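Long-range contacts in 3-hydroxy-3-methylglutaryl-CoA lyase (Acinetobacter baumannii, PDB 6NDS), which belongs to the HMGL-like family of TIM-barrel enzymes and carries a zinc ion and coenzyme A in this structure: residues 111-116 against 150-155; 144-149 against 177-182. All blocks are in the same frame, centred on the assembly; numbering follows the deposited sequence.

Interaction 1. Residues 111-116 against 150-155; sequences LSASQT and VATTFG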
loop_
_atom_site.group_PDB
_atom_site.type_symbol
_atom_site.label_atom_id
_atom_site.label_comp_id
_atom_site.label_asym_id
_atom_site.label_seq_id
_atom_site.Cartn_x
_atom_site.Cartn_y
_atom_site.Cartn_z
ATOM N N LEU A 111 11.487 -14.009 -19.592
ATOM C CA LEU A 111 10.753 -15.269 -19.553
ATOM C C LEU A 111 10.173 -15.428 -18.149
ATOM O O LEU A 111 10.532 -14.691 -17.225
ATOM C CB LEU A 111 11.634 -16.465 -19.953
ATOM C CG LEU A 111 12.386 -17.227 -18.862
ATOM C CD1 LEU A 111 12.996 -18.504 -19.454
ATOM C CD2 LEU A 111 13.455 -16.368 -18.194
ATOM N N SER A 112 9.237 -16.366 -17.994
ATOM C CA SER A 112 8.605 -16.623 -16.701
ATOM C C SER A 112 9.176 -17.877 -16.050
ATOM O O SER A 112 9.483 -18.854 -16.733
ATOM C CB SER A 112 7.088 -16.777 -16.857
ATOM O OG SER A 112 6.530 -15.621 -17.465
ATOM N N ALA A 113 9.311 -17.852 -14.716
ATOM C CA ALA A 113 9.710 -19.060 -14.000
ATOM C C ALA A 113 8.635 -20.135 -14.063
ATOM O O ALA A 113 8.935 -21.319 -13.876
ATOM C CB ALA A 113 10.021 -18.734 -12.533
ATOM N N SER A 114 7.390 -19.735 -14.288
ATOM C CA SER A 114 6.280 -20.661 -14.447
ATOM C C SER A 114 6.205 -21.105 -15.901
ATOM O O SER A 114 6.062 -20.263 -16.794
ATOM C CB SER A 114 4.975 -19.983 -14.041
ATOM O OG SER A 114 3.863 -20.659 -14.608
ATOM N N GLN A 115 6.311 -22.416 -16.138
ATOM C CA GLN A 115 6.147 -22.917 -17.501
ATOM C C GLN A 115 4.781 -22.538 -18.061
ATOM O O GLN A 115 4.667 -22.166 -19.234
ATOM C CB GLN A 115 6.328 -24.431 -17.540
ATOM C CG GLN A 115 6.413 -24.980 -18.955
ATOM C CD GLN A 115 7.793 -24.816 -19.556
ATOM O OE1 GLN A 115 8.204 -23.713 -19.908
ATOM N NE2 GLN A 115 8.519 -25.923 -19.673
ATOM N N THR A 116 3.729 -22.641 -17.239
ATOM C CA THR A 116 2.387 -22.322 -17.724
ATOM C C THR A 116 2.286 -20.861 -18.132
ATOM O O THR A 116 1.723 -20.531 -19.184
ATOM C CB THR A 116 1.340 -22.633 -16.654
ATOM O OG1 THR A 116 1.399 -24.016 -16.296
ATOM C CG2 THR A 116 -0.050 -22.297 -17.175
ATOM N N VAL A 150 13.294 -12.496 -14.838
ATOM C CA VAL A 150 12.565 -13.700 -14.464
ATOM C C VAL A 150 11.211 -13.245 -13.944
ATOM O O VAL A 150 11.122 -12.693 -12.836
ATOM C CB VAL A 150 13.314 -14.527 -13.412
ATOM C CG1 VAL A 150 12.575 -15.839 -13.164
ATOM C CG2 VAL A 150 14.752 -14.774 -13.847
ATOM N N ALA A 151 10.163 -13.446 -14.751
ATOM C CA ALA A 151 8.797 -13.161 -14.330
ATOM C C ALA A 151 8.259 -14.296 -13.450
ATOM O O ALA A 151 8.851 -15.373 -13.347
ATOM C CB ALA A 151 7.891 -12.943 -15.544
ATOM N N THR A 152 7.122 -14.030 -12.798
ATOM C CA THR A 152 6.503 -14.908 -11.797
ATOM C C THR A 152 7.530 -15.474 -10.816
ATOM O O THR A 152 7.440 -16.639 -10.416
ATOM C CB THR A 152 5.683 -16.037 -12.455
ATOM O OG1 THR A 152 6.527 -16.921 -13.207
ATOM C CG2 THR A 152 4.617 -15.463 -13.390
ATOM N N THR A 153 8.488 -14.641 -10.392
ATOM C CA THR A 153 9.515 -15.093 -9.455
ATOM C C THR A 153 8.906 -15.510 -8.122
ATOM O O THR A 153 9.376 -16.461 -7.481
ATOM C CB THR A 153 10.553 -13.980 -9.244
ATOM O OG1 THR A 153 11.431 -13.933 -10.378
ATOM C CG2 THR A 153 11.384 -14.204 -7.972
ATOM N N PHE A 154 7.850 -14.817 -7.697
ATOM C CA PHE A 154 7.310 -14.965 -6.353
ATOM C C PHE A 154 5.990 -15.733 -6.319
ATOM O O PHE A 154 5.310 -15.738 -5.285
ATOM C CB PHE A 154 7.146 -13.579 -5.721
ATOM C CG PHE A 154 8.416 -12.763 -5.714
ATOM C CD1 PHE A 154 9.314 -12.861 -4.658
ATOM C CD2 PHE A 154 8.714 -11.909 -6.762
ATOM C CE1 PHE A 154 10.493 -12.116 -4.655
ATOM C CE2 PHE A 154 9.882 -11.161 -6.761
ATOM C CZ PHE A 154 10.773 -11.264 -5.699
ATOM N N GLY A 155 5.620 -16.391 -7.410
ATOM C CA GLY A 155 4.360 -17.100 -7.520
ATOM C C GLY A 155 3.731 -16.803 -8.869
ATOM O O GLY A 155 4.060 -15.825 -9.538
#
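Leu-111 and Ser-112 pair with Val-150 and Ala-151 in a parallel strand contact at the C-terminal ends of neighbouring TIM-barrel strands 106-112 and 145-151. Two backbone hydrogen bonds join them. Ala-151 N gives a nearly straight bond to Leu-111 O (2.8 Å), in the carbonyl plane. Ala-113 N then bonds to Ala-151 O at 2.9 Å.

Beyond the strands, the Thr-152 hydroxyl adds a further link. Its OG1 sits between the backbone N and the carbonyl carbon (chi1 65°), which brings it within reach of the preceding carbonyl. Thr-152 OG1 donates to Ala-151 O at 2.8 Å, coming in well to the side of the C=O and above its plane. It accepts from Ser-114 N at 3.1 Å; this bond is bent, with 145° at the hydrogen. Ala-113 N and Thr-152 OG1 approach Ala-151 O from the same face of its carbonyl plane.

Apolar contact is slight. Ala-113 CB meets Val-150 CG1 at 3.9 Å, where Leu-170 and Tyr-174 of helix 164-176 pack against Ala-113 and Val-150 respectively. On the sheet face that carries Ser-112 and Ala-151, Ala-151 CB lies 3.6 Å from Ser-112 OG, whose hydroxyl is hydrogen-bonded to His-117. Ser-114 OG caps helix 115-122 through His-117 N.

All the touching residues are buried, and the methyl of Ala-151 approaches a bound citric acid. Ala-151 O accepts from two donors, and the Thr-152 hydroxyl is donor and acceptor at once. A side-chain hydroxyl thus continues the pairing beyond the strands, tying the lead-in of helix 115-122 to turn 152-155.

Interaction 2. Residues 144-149 against 177-182; sequences TQFNGT and LGIHNI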
loop_
_atom_site.group_PDB
_atom_site.type_symbol
_atom_site.label_atom_id
_atom_site.label_comp_id
_atom_site.label_asym_id
_atom_site.label_seq_id
_atom_site.Cartn_x
_atom_site.Cartn_y
_atom_site.Cartn_z
ATOM N N THR A 144 25.092 -4.145 -28.111
ATOM C CA THR A 144 24.086 -3.587 -27.217
ATOM C C THR A 144 24.343 -4.166 -25.831
ATOM O O THR A 144 25.320 -4.891 -25.620
ATOM C CB THR A 144 22.670 -3.892 -27.715
ATOM O OG1 THR A 144 21.718 -3.140 -26.952
ATOM C CG2 THR A 144 22.365 -5.380 -27.587
ATOM N N GLN A 145 23.477 -3.832 -24.878
ATOM C CA GLN A 145 23.582 -4.397 -23.540
ATOM C C GLN A 145 22.252 -5.020 -23.144
ATOM O O GLN A 145 21.207 -4.729 -23.727
ATOM C CB GLN A 145 24.033 -3.359 -22.511
ATOM C CG GLN A 145 23.126 -2.174 -22.338
ATOM C CD GLN A 145 23.816 -1.067 -21.567
ATOM O OE1 GLN A 145 24.907 -0.637 -21.934
ATOM N NE2 GLN A 145 23.198 -0.619 -20.480
ATOM N N PHE A 146 22.312 -5.916 -22.155
ATOM C CA PHE A 146 21.226 -6.840 -21.872
ATOM C C PHE A 146 20.845 -6.797 -20.404
ATOM O O PHE A 146 21.679 -6.536 -19.529
ATOM C CB PHE A 146 21.594 -8.298 -22.215
ATOM C CG PHE A 146 21.986 -8.512 -23.652
ATOM C CD1 PHE A 146 21.043 -8.417 -24.661
ATOM C CD2 PHE A 146 23.286 -8.838 -23.986
ATOM C CE1 PHE A 146 21.396 -8.624 -25.980
ATOM C CE2 PHE A 146 23.648 -9.050 -25.311
ATOM C CZ PHE A 146 22.695 -8.943 -26.306
ATOM N N ASN A 147 19.563 -7.041 -20.159
ATOM C CA ASN A 147 19.002 -7.320 -18.846
ATOM C C ASN A 147 18.217 -8.618 -18.958
ATOM O O ASN A 147 17.550 -8.846 -19.969
ATOM C CB ASN A 147 18.082 -6.183 -18.397
ATOM C CG ASN A 147 17.652 -6.310 -16.941
ATOM O OD1 ASN A 147 18.390 -5.908 -16.039
ATOM N ND2 ASN A 147 16.452 -6.861 -16.710
ATOM N N GLY A 148 18.310 -9.475 -17.941
ATOM C CA GLY A 148 17.534 -10.702 -17.943
ATOM C C GLY A 148 16.458 -10.681 -16.873
ATOM O O GLY A 148 16.771 -10.573 -15.682
ATOM N N THR A 149 15.193 -10.779 -17.274
ATOM C CA THR A 149 14.076 -10.774 -16.335
ATOM C C THR A 149 13.556 -12.184 -16.100
ATOM O O THR A 149 13.387 -12.966 -17.041
ATOM C CB THR A 149 12.929 -9.895 -16.843
ATOM O OG1 THR A 149 13.344 -8.526 -16.868
ATOM C CG2 THR A 149 11.693 -10.013 -15.943
ATOM N N LEU A 177 25.137 -16.893 -19.928
ATOM C CA LEU A 177 25.140 -16.139 -21.173
ATOM C C LEU A 177 25.829 -14.787 -21.049
ATOM O O LEU A 177 25.824 -14.022 -22.018
ATOM C CB LEU A 177 23.703 -15.931 -21.662
ATOM C CG LEU A 177 22.920 -17.175 -22.085
ATOM C CD1 LEU A 177 21.566 -16.763 -22.648
ATOM C CD2 LEU A 177 23.710 -17.959 -23.105
ATOM N N GLY A 178 26.411 -14.467 -19.895
ATOM C CA GLY A 178 27.067 -13.189 -19.718
ATOM C C GLY A 178 26.128 -12.054 -19.377
ATOM O O GLY A 178 26.543 -10.888 -19.417
ATOM N N ILE A 179 24.878 -12.354 -19.048
ATOM C CA ILE A 179 23.889 -11.347 -18.682
ATOM C C ILE A 179 23.857 -11.305 -17.158
ATOM O O ILE A 179 23.249 -12.163 -16.511
ATOM C CB ILE A 179 22.518 -11.661 -19.284
ATOM C CG1 ILE A 179 22.612 -11.681 -20.814
ATOM C CG2 ILE A 179 21.467 -10.635 -18.811
ATOM C CD1 ILE A 179 21.393 -12.268 -21.493
ATOM N N HIS A 180 24.522 -10.310 -16.575
ATOM C CA HIS A 180 24.630 -10.210 -15.126
ATOM C C HIS A 180 23.682 -9.185 -14.524
ATOM O O HIS A 180 23.544 -9.140 -13.298
ATOM C CB HIS A 180 26.074 -9.883 -14.712
ATOM C CG HIS A 180 27.002 -11.060 -14.776
ATOM N ND1 HIS A 180 27.548 -11.641 -13.650
ATOM C CD2 HIS A 180 27.476 -11.766 -15.831
ATOM C CE1 HIS A 180 28.318 -12.653 -14.008
ATOM N NE2 HIS A 180 28.294 -12.750 -15.326
ATOM N N ASN A 181 23.009 -8.381 -15.343
ATOM C CA ASN A 181 21.920 -7.550 -14.846
ATOM C C ASN A 181 20.626 -8.349 -14.912
ATOM O O ASN A 181 20.237 -8.831 -15.987
ATOM C CB ASN A 181 21.807 -6.249 -15.636
ATOM C CG ASN A 181 22.849 -5.231 -15.214
ATOM O OD1 ASN A 181 23.826 -5.568 -14.552
ATOM N ND2 ASN A 181 22.638 -3.976 -15.583
ATOM N N ILE A 182 19.953 -8.465 -13.767
ATOM C CA ILE A 182 18.830 -9.376 -13.571
ATOM C C ILE A 182 17.668 -8.612 -12.956
ATOM O O ILE A 182 17.859 -7.832 -12.015
ATOM C CB ILE A 182 19.232 -10.557 -12.647
ATOM C CG1 ILE A 182 20.404 -11.349 -13.235
ATOM C CG2 ILE A 182 18.036 -11.449 -12.356
ATOM C CD1 ILE A 182 20.109 -11.975 -14.578
HETATM O O HOH W 1 23.963 -7.667 -18.181
#
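Gly-148 and Ile-182 form a parallel bridge between strand 145-151 and the start of strand 182-186. The direct hydrogen bond runs from Gly-148 N to Asn-181 O, 2.8 Å long and nearly straight. A weaker CA-H...O contact follows, Ile-182 CA to Gly-148 O at 3.2 Å.

One water extends the pairing backwards. It donates to Phe-146 O at 2.9 Å and accepts from Asn-181 N at 3.1 Å, bridging the backbones where they draw apart.

The apolar part centres on Ile-179. Its CG2 lies anti to its own backbone N, which directs this methyl to the strand backbone, 3.5 Å from Gly-148 N. Gly-148 has no side chain, and the methyl sits close against its backbone. Ile-179 CG1 touches Phe-146 CB at 3.8 Å.

Asn-147 OD1 lies 3.5 Å from Asn-181 CB. Asn-147 ND2 is hydrogen-bonded to Thr-183 and Asn-108.

Segment 177-182 follows helix 164-176, which ends in a Schellman motif at Gly-178. Ile-179 also packs on Val-137 of helix 126-140. Ile-182 packs on Val-171 and Tyr-174, so helix 164-176 lies against the pair it connects, strands 145-151 and 182-186, a beta-alpha-beta crossover.

Interactions 1 and 2 share strand 145-151, with centres about 17 Å apart. Interaction 1 pairs its C-terminal end with strand 106-112, interaction 2 its earlier part with the lead-in to strand 182-186. The two meet where Leu-111 CD2 packs 3.6 Å from Thr-149 O. Tyr-174 of helix 164-176 touches Leu-111 and Val-150 in the first, Ile-179 and Ile-182 in the second. Interaction 1 is the nearer to coenzyme A: the nearest atoms of the Ala-151 side chain and coenzyme A are about 6 Å apart. In interaction 2 the nearest atoms of the Asn-147 side chain are about 12 Å from coenzyme A and about 11 Å from the zinc ion.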